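Local coordinates for putative thioesterase yhdA (Lactococcus lactis subsp. lactis, PDB 3GEK), which is a putative hot-dog-fold thioesterase of the PaaI family, one that may hydrolyse 1,4-dihydroxy-2-naphthoyl-CoA, although its function is not established, at residues K101-I113 with L120-P132. The protein carries 7 engineered substitutions. Numbering follows the deposited sequence. Where two conformers were deposited one is given.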
ATOM      1  N   LYS A 101     -15.121  -4.484   0.906  1.00 48.95           N
ATOM      2  CA  LYS A 101     -15.848  -3.799   1.957  1.00 49.34           C
ATOM      3  C   LYS A 101     -16.823  -2.773   1.398  1.00 49.67           C
ATOM      4  O   LYS A 101     -16.441  -1.856   0.663  1.00 49.22           O
ATOM      5  CB  LYS A 101     -14.894  -3.139   2.958  1.00 49.47           C
ATOM      6  CG  LYS A 101     -15.611  -2.575   4.182  1.00 50.24           C
ATOM      7  CD  LYS A 101     -14.700  -1.699   5.012  1.00 52.13           C
ATOM      8  CE  LYS A 101     -15.437  -1.190   6.249  1.00 53.91           C
ATOM      9  NZ  LYS A 101     -14.535  -0.368   7.104  1.00 54.51           N
ATOM     10  N   ASN A 102     -18.087  -2.948   1.763  1.00 49.86           N
ATOM     11  CA  ASN A 102     -19.131  -1.997   1.446  1.00 50.72           C
ATOM     12  C   ASN A 102     -19.457  -1.204   2.706  1.00 51.14           C
ATOM     13  O   ASN A 102     -20.480  -1.430   3.358  1.00 51.28           O
ATOM     14  CB  ASN A 102     -20.362  -2.728   0.910  1.00 50.62           C
ATOM     15  CG  ASN A 102     -21.425  -1.785   0.375  1.00 51.25           C
ATOM     16  OD1 ASN A 102     -21.243  -0.566   0.342  1.00 51.80           O
ATOM     17  ND2 ASN A 102     -22.549  -2.351  -0.044  1.00 51.25           N
ATOM     18  N   GLY A 103     -18.561  -0.286   3.051  1.00 51.54           N
ATOM     19  CA  GLY A 103     -18.693   0.505   4.268  1.00 52.38           C
ATOM     20  C   GLY A 103     -19.613   1.687   4.069  1.00 53.12           C
ATOM     21  O   GLY A 103     -20.061   1.958   2.950  1.00 53.47           O
ATOM     22  N   LYS A 104     -19.901   2.392   5.158  1.00 53.71           N
ATOM     23  CA  LYS A 104     -20.787   3.549   5.102  1.00 54.19           C
ATOM     24  C   LYS A 104     -20.097   4.738   4.430  1.00 54.31           C
ATOM     25  O   LYS A 104     -20.733   5.491   3.687  1.00 54.21           O
ATOM     26  CB  LYS A 104     -21.263   3.926   6.510  1.00 54.39           C
ATOM     27  CG  LYS A 104     -22.693   4.467   6.579  1.00 55.42           C
ATOM     28  CD  LYS A 104     -23.724   3.355   6.819  1.00 56.76           C
ATOM     29  CE  LYS A 104     -24.228   2.721   5.517  1.00 57.30           C
ATOM     30  NZ  LYS A 104     -25.272   3.556   4.849  1.00 57.34           N
ATOM     31  N   ARG A 105     -18.790   4.868   4.674  1.00 54.48           N
ATOM     32  CA  ARG A 105     -17.976   5.993   4.199  0.50 54.56           C
ATOM     33  C   ARG A 105     -16.902   5.605   3.169  1.00 54.52           C
ATOM     34  O   ARG A 105     -16.383   6.465   2.447  1.00 54.55           O
ATOM     35  CB  ARG A 105     -17.312   6.685   5.395  0.50 54.70           C
ATOM     36  CG  ARG A 105     -16.540   5.739   6.312  0.50 55.08           C
ATOM     37  CD  ARG A 105     -16.542   6.227   7.754  0.50 56.18           C
ATOM     38  NE  ARG A 105     -16.414   5.119   8.698  0.50 56.40           N
ATOM     39  CZ  ARG A 105     -17.439   4.474   9.253  0.50 56.41           C
ATOM     40  NH1 ARG A 105     -18.690   4.816   8.967  0.50 56.56           N
ATOM     41  NH2 ARG A 105     -17.212   3.478  10.099  0.50 56.32           N
ATOM     42  N   ASN A 106     -16.548   4.317   3.134  1.00 54.05           N
ATOM     43  CA  ASN A 106     -15.513   3.804   2.227  1.00 53.25           C
ATOM     44  C   ASN A 106     -15.922   2.548   1.455  1.00 52.28           C
ATOM     45  O   ASN A 106     -16.583   1.669   2.004  1.00 52.38           O
ATOM     46  CB  ASN A 106     -14.228   3.492   3.002  1.00 53.84           C
ATOM     47  CG  ASN A 106     -13.500   4.742   3.478  1.00 55.64           C
ATOM     48  OD1 ASN A 106     -12.799   4.709   4.492  1.00 58.30           O
ATOM     49  ND2 ASN A 106     -13.651   5.844   2.747  1.00 56.45           N
ATOM     50  N   HIS A 107     -15.521   2.468   0.188  1.00 50.83           N
ATOM     51  CA  HIS A 107     -15.528   1.202  -0.550  1.00 49.63           C
ATOM     52  C   HIS A 107     -14.092   0.736  -0.717  1.00 48.96           C
ATOM     53  O   HIS A 107     -13.221   1.534  -1.059  1.00 48.99           O
ATOM     54  CB  HIS A 107     -16.178   1.337  -1.932  1.00 49.28           C
ATOM     55  CG  HIS A 107     -17.677   1.325  -1.915  1.00 48.80           C
ATOM     56  ND1 HIS A 107     -18.431   1.711  -3.000  1.00 47.63           N
ATOM     57  CD2 HIS A 107     -18.561   0.987  -0.944  1.00 48.03           C
ATOM     58  CE1 HIS A 107     -19.714   1.604  -2.705  1.00 47.44           C
ATOM     59  NE2 HIS A 107     -19.820   1.171  -1.461  1.00 46.75           N
ATOM     60  N   VAL A 108     -13.842  -0.548  -0.470  1.00 48.07           N
ATOM     61  CA  VAL A 108     -12.516  -1.122  -0.706  1.00 47.43           C
ATOM     62  C   VAL A 108     -12.619  -2.177  -1.796  1.00 47.27           C
ATOM     63  O   VAL A 108     -13.278  -3.209  -1.613  1.00 47.59           O
ATOM     64  CB  VAL A 108     -11.892  -1.730   0.573  1.00 47.16           C
ATOM     65  CG1 VAL A 108     -10.465  -2.179   0.314  1.00 46.16           C
ATOM     66  CG2 VAL A 108     -11.934  -0.730   1.729  1.00 47.08           C
ATOM     67  N   TRP A 109     -11.985  -1.903  -2.934  1.00 46.74           N
ATOM     68  CA  TRP A 109     -12.012  -2.807  -4.092  1.00 46.30           C
ATOM     69  C   TRP A 109     -10.711  -3.569  -4.240  1.00 46.60           C
ATOM     70  O   TRP A 109      -9.625  -2.991  -4.124  1.00 46.84           O
ATOM     71  CB  TRP A 109     -12.257  -2.030  -5.389  1.00 45.35           C
ATOM     72  CG  TRP A 109     -13.640  -1.512  -5.546  1.00 44.99           C
ATOM     73  CD1 TRP A 109     -14.086  -0.259  -5.242  1.00 44.34           C
ATOM     74  CD2 TRP A 109     -14.771  -2.228  -6.062  1.00 43.87           C
ATOM     75  NE1 TRP A 109     -15.425  -0.148  -5.540  1.00 43.90           N
ATOM     76  CE2 TRP A 109     -15.870  -1.343  -6.040  1.00 43.85           C
ATOM     77  CE3 TRP A 109     -14.960  -3.530  -6.545  1.00 43.40           C
ATOM     78  CZ2 TRP A 109     -17.148  -1.720  -6.473  1.00 43.72           C
ATOM     79  CZ3 TRP A 109     -16.230  -3.903  -6.981  1.00 43.94           C
ATOM     80  CH2 TRP A 109     -17.305  -2.997  -6.943  1.00 44.00           C
ATOM     81  N   GLU A 110     -10.828  -4.865  -4.504  1.00 46.74           N
ATOM     82  CA  GLU A 110      -9.694  -5.686  -4.891  1.00 46.92           C
ATOM     83  C   GLU A 110      -9.764  -5.882  -6.404  1.00 46.74           C
ATOM     84  O   GLU A 110     -10.724  -6.470  -6.921  1.00 46.28           O
ATOM     85  CB  GLU A 110      -9.755  -7.026  -4.167  1.00 47.43           C
ATOM     86  CG  GLU A 110      -8.726  -8.059  -4.600  1.00 49.19           C
ATOM     87  CD  GLU A 110      -9.100  -9.446  -4.109  1.00 52.54           C
ATOM     88  OE1 GLU A 110      -8.927  -9.721  -2.899  1.00 52.56           O
ATOM     89  OE2 GLU A 110      -9.583 -10.259  -4.935  1.00 55.37           O
ATOM     90  N   ILE A 111      -8.748  -5.383  -7.106  1.00 46.24           N
ATOM     91  CA  ILE A 111      -8.768  -5.328  -8.565  1.00 46.19           C
ATOM     92  C   ILE A 111      -7.592  -6.079  -9.189  1.00 46.27           C
ATOM     93  O   ILE A 111      -6.431  -5.810  -8.888  1.00 46.28           O
ATOM     94  CB  ILE A 111      -8.812  -3.858  -9.070  1.00 46.16           C
ATOM     95  CG1 ILE A 111     -10.089  -3.170  -8.582  1.00 46.11           C
ATOM     96  CG2 ILE A 111      -8.709  -3.789 -10.604  1.00 46.13           C
ATOM     97  CD1 ILE A 111     -10.012  -1.647  -8.516  1.00 46.95           C
ATOM     98  N   LYS A 112      -7.908  -7.022 -10.066  1.00 46.47           N
ATOM     99  CA  LYS A 112      -6.887  -7.761 -10.785  1.00 46.74           C
ATOM    100  C   LYS A 112      -6.828  -7.306 -12.240  1.00 46.46           C
ATOM    101  O   LYS A 112      -7.835  -7.309 -12.945  1.00 46.11           O
ATOM    102  CB  LYS A 112      -7.136  -9.270 -10.680  1.00 47.29           C
ATOM    103  CG  LYS A 112      -7.009  -9.810  -9.255  1.00 48.96           C
ATOM    104  CD  LYS A 112      -7.013 -11.332  -9.223  1.00 53.26           C
ATOM    105  CE  LYS A 112      -7.241 -11.863  -7.811  1.00 54.92           C
ATOM    106  NZ  LYS A 112      -8.604 -11.510  -7.289  1.00 56.07           N
ATOM    107  N   ILE A 113      -5.643  -6.888 -12.671  1.00 46.08           N
ATOM    108  CA  ILE A 113      -5.418  -6.548 -14.067  1.00 45.88           C
ATOM    109  C   ILE A 113      -4.698  -7.700 -14.742  1.00 46.00           C
ATOM    110  O   ILE A 113      -3.625  -8.126 -14.315  1.00 45.57           O
ATOM    111  CB  ILE A 113      -4.675  -5.206 -14.225  1.00 46.13           C
ATOM    112  CG1 ILE A 113      -5.567  -4.076 -13.674  1.00 46.37           C
ATOM    113  CG2 ILE A 113      -4.294  -4.950 -15.701  1.00 44.82           C
ATOM    114  CD1 ILE A 113      -4.846  -2.821 -13.381  1.00 48.55           C
ATOM    115  N   LEU A 120      -1.917 -12.705 -14.679  1.00 47.57           N
ATOM    116  CA  LEU A 120      -1.991 -11.547 -13.790  1.00 47.68           C
ATOM    117  C   LEU A 120      -0.852 -10.571 -14.077  1.00 47.42           C
ATOM    118  O   LEU A 120       0.323 -10.921 -13.977  1.00 47.40           O
ATOM    119  CB  LEU A 120      -1.985 -11.980 -12.316  1.00 47.77           C
ATOM    120  CG  LEU A 120      -2.329 -10.940 -11.234  1.00 48.01           C
ATOM    121  CD1 LEU A 120      -3.735 -10.380 -11.411  1.00 47.60           C
ATOM    122  CD2 LEU A 120      -2.185 -11.549  -9.839  1.00 47.99           C
ATOM    123  N   ILE A 121      -1.221  -9.349 -14.451  1.00 47.23           N
ATOM    124  CA  ILE A 121      -0.265  -8.316 -14.813  1.00 47.11           C
ATOM    125  C   ILE A 121      -0.019  -7.415 -13.607  1.00 47.36           C
ATOM    126  O   ILE A 121       1.128  -7.173 -13.237  1.00 47.48           O
ATOM    127  CB  ILE A 121      -0.754  -7.505 -16.052  1.00 46.91           C
ATOM    128  CG1 ILE A 121      -0.896  -8.411 -17.287  1.00 46.89           C
ATOM    129  CG2 ILE A 121       0.152  -6.315 -16.345  1.00 47.38           C
ATOM    130  CD1 ILE A 121       0.368  -9.168 -17.701  1.00 46.31           C
ATOM    131  N   SER A 122      -1.101  -6.939 -12.993  1.00 47.59           N
ATOM    132  CA  SER A 122      -1.031  -6.082 -11.816  1.00 47.85           C
ATOM    133  C   SER A 122      -2.166  -6.383 -10.844  1.00 47.95           C
ATOM    134  O   SER A 122      -3.303  -6.602 -11.251  1.00 47.76           O
ATOM    135  CB  SER A 122      -1.074  -4.604 -12.219  1.00 47.84           C
ATOM    136  OG  SER A 122      -0.027  -4.292 -13.126  1.00 49.10           O
ATOM    137  N   GLN A 123      -1.837  -6.413  -9.559  1.00 48.59           N
ATOM    138  CA  GLN A 123      -2.821  -6.539  -8.490  1.00 49.01           C
ATOM    139  C   GLN A 123      -2.930  -5.171  -7.820  1.00 48.96           C
ATOM    140  O   GLN A 123      -1.918  -4.564  -7.459  1.00 48.54           O
ATOM    141  CB  GLN A 123      -2.370  -7.597  -7.486  1.00 49.34           C
ATOM    142  CG  GLN A 123      -3.193  -7.653  -6.198  1.00 51.72           C
ATOM    143  CD  GLN A 123      -4.292  -8.702  -6.230  1.00 54.72           C
ATOM    144  OE1 GLN A 123      -4.466  -9.421  -7.219  1.00 56.91           O
ATOM    145  NE2 GLN A 123      -5.031  -8.806  -5.132  1.00 55.77           N
ATOM    146  N   ILE A 124      -4.156  -4.680  -7.672  1.00 49.01           N
ATOM    147  CA  ILE A 124      -4.387  -3.311  -7.224  1.00 48.96           C
ATOM    148  C   ILE A 124      -5.548  -3.264  -6.238  1.00 49.21           C
ATOM    149  O   ILE A 124      -6.592  -3.897  -6.458  1.00 48.82           O
ATOM    150  CB  ILE A 124      -4.671  -2.365  -8.424  1.00 49.04           C
ATOM    151  CG1 ILE A 124      -3.515  -2.415  -9.434  1.00 49.13           C
ATOM    152  CG2 ILE A 124      -4.960  -0.932  -7.942  1.00 49.18           C
ATOM    153  CD1 ILE A 124      -3.612  -1.431 -10.582  1.00 49.23           C
ATOM    154  N   THR A 125      -5.346  -2.535  -5.143  1.00 48.91           N
ATOM    155  CA  THR A 125      -6.413  -2.258  -4.188  1.00 49.21           C
ATOM    156  C   THR A 125      -6.726  -0.766  -4.210  1.00 48.51           C
ATOM    157  O   THR A 125      -5.817   0.067  -4.153  1.00 48.23           O
ATOM    158  CB  THR A 125      -6.036  -2.704  -2.754  1.00 49.35           C
ATOM    159  OG1 THR A 125      -5.796  -4.116  -2.748  1.00 51.54           O
ATOM    160  CG2 THR A 125      -7.173  -2.409  -1.777  1.00 50.03           C
ATOM    161  N   VAL A 126      -8.010  -0.443  -4.320  1.00 47.74           N
ATOM    162  CA  VAL A 126      -8.462   0.945  -4.321  1.00 47.52           C
ATOM    163  C   VAL A 126      -9.439   1.182  -3.177  1.00 47.83           C
ATOM    164  O   VAL A 126     -10.421   0.441  -3.022  1.00 48.01           O
ATOM    165  CB  VAL A 126      -9.160   1.332  -5.664  1.00 47.19           C
ATOM    166  CG1 VAL A 126      -9.656   2.766  -5.614  1.00 46.15           C
ATOM    167  CG2 VAL A 126      -8.220   1.135  -6.848  1.00 46.33           C
ATOM    168  N   VAL A 127      -9.165   2.210  -2.381  1.00 47.75           N
ATOM    169  CA  VAL A 127     -10.115   2.681  -1.385  1.00 48.31           C
ATOM    170  C   VAL A 127     -10.769   3.963  -1.906  1.00 48.63           C
ATOM    171  O   VAL A 127     -10.073   4.927  -2.228  1.00 48.55           O
ATOM    172  CB  VAL A 127      -9.444   2.956  -0.008  1.00 48.29           C
ATOM    173  CG1 VAL A 127     -10.476   3.384   1.017  1.00 47.68           C
ATOM    174  CG2 VAL A 127      -8.669   1.736   0.474  1.00 48.11           C
ATOM    175  N   ASN A 128     -12.096   3.951  -2.008  1.00 48.78           N
ATOM    176  CA  ASN A 128     -12.862   5.127  -2.393  1.00 49.13           C
ATOM    177  C   ASN A 128     -13.508   5.783  -1.169  1.00 49.93           C
ATOM    178  O   ASN A 128     -13.982   5.096  -0.262  1.00 49.84           O
ATOM    179  CB  ASN A 128     -13.959   4.755  -3.401  1.00 48.91           C
ATOM    180  CG  ASN A 128     -13.417   4.428  -4.794  1.00 48.62           C
ATOM    181  OD1 ASN A 128     -12.355   4.909  -5.205  1.00 48.28           O
ATOM    182  ND2 ASN A 128     -14.164   3.616  -5.535  1.00 46.89           N
ATOM    183  N   ALA A 129     -13.526   7.112  -1.146  1.00 50.66           N
ATOM    184  CA  ALA A 129     -14.317   7.846  -0.165  1.00 51.50           C
ATOM    185  C   ALA A 129     -15.711   8.057  -0.729  1.00 51.84           C
ATOM    186  O   ALA A 129     -15.870   8.358  -1.915  1.00 51.81           O
ATOM    187  CB  ALA A 129     -13.666   9.185   0.177  1.00 51.56           C
ATOM    188  N   LEU A 130     -16.717   7.875   0.120  1.00 52.50           N
ATOM    189  CA  LEU A 130     -18.115   8.000  -0.283  1.00 53.31           C
ATOM    190  C   LEU A 130     -18.691   9.336   0.180  1.00 53.74           C
ATOM    191  O   LEU A 130     -18.797   9.589   1.383  1.00 53.86           O
ATOM    192  CB  LEU A 130     -18.932   6.835   0.288  1.00 53.46           C
ATOM    193  CG  LEU A 130     -19.143   5.533  -0.500  1.00 53.25           C
ATOM    194  CD1 LEU A 130     -17.994   5.162  -1.432  1.00 53.10           C
ATOM    195  CD2 LEU A 130     -19.464   4.389   0.455  1.00 53.26           C
ATOM    196  N   VAL A 131     -19.053  10.185  -0.781  1.00 54.26           N
ATOM    197  CA  VAL A 131     -19.553  11.537  -0.488  1.00 54.72           C
ATOM    198  C   VAL A 131     -21.072  11.635  -0.671  1.00 54.97           C
ATOM    199  O   VAL A 131     -21.579  11.283  -1.735  1.00 55.06           O
ATOM    200  CB  VAL A 131     -18.848  12.608  -1.369  1.00 54.67           C
ATOM    201  CG1 VAL A 131     -19.439  13.995  -1.130  1.00 55.21           C
ATOM    202  CG2 VAL A 131     -17.349  12.623  -1.104  1.00 54.95           C
ATOM    203  N   PRO A 132     -21.798  12.109   0.369  1.00 55.27           N
ATOM    204  CA  PRO A 132     -23.239  12.387   0.343  1.00 55.39           C
ATOM    205  C   PRO A 132     -23.762  12.867  -1.013  1.00 55.59           C
ATOM    206  O   PRO A 132     -23.156  13.745  -1.637  1.00 55.75           O
ATOM    207  CB  PRO A 132     -23.393  13.505   1.380  1.00 55.41           C
ATOM    208  CG  PRO A 132     -22.213  13.359   2.306  1.00 55.55           C
ATOM    209  CD  PRO A 132     -21.238  12.375   1.707  1.00 55.30           C
TER
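The imidazole of His107 carries Leu130 on one face: CD1 lies 3.9 Å from the ring centroid and 16° off the normal, a CH-pi contact. NE2 gives a bent bond to Asn102 OD1, which sits somewhat out of the ring plane, while ND1 is paired with Ser64 of helix 49-68. Ser64 also bonds Trp109 NE1 and Asn128 ND2, gathering three side chains of the hairpin on one hydroxyl. The indole has Val126 O at its edge, near the ring plane, and meets the Phe30 ring edge-to-face; the Asn128 amide, turned 62° from it, approaches obliquely, ND2 3.9 Å from CD1 of Trp109. A leucine in place of His107 would probably leave Asn102 OD1 and Ser64 each without one polar mate and Leu130 without its aromatic seat.

Along the same face, Ile111 CD1 meets Val126 CG2 at 3.7 Å. With CG1 anti to the carbonyl carbon (chi1 -64°), Ile113 sends CD1 against Ile124 CD1. On the reverse face Lys112 and Gln123 run side by side, CG of the lysine 3.3 Å from OE1 of the glutamine; the ammonium bridges to Glu110 OE2, and OE1 of that carboxylate binds Lys112 and Gln123 of the second subunit.

Asn128 O accepts from His107 N and, on the other side of its plane, from Asn106 ND2 at 3.1 Å. At the far end Ile113 O takes both Ile121 N (2.7 Å) and Ser122 N (3.1 Å), the signature of a classic beta bulge. The strands form an antiparallel hairpin of the hot-dog fold, its His107-Trp109-Ile111 face turned to helix 49-68, its reverse face contributing to the subunit interface.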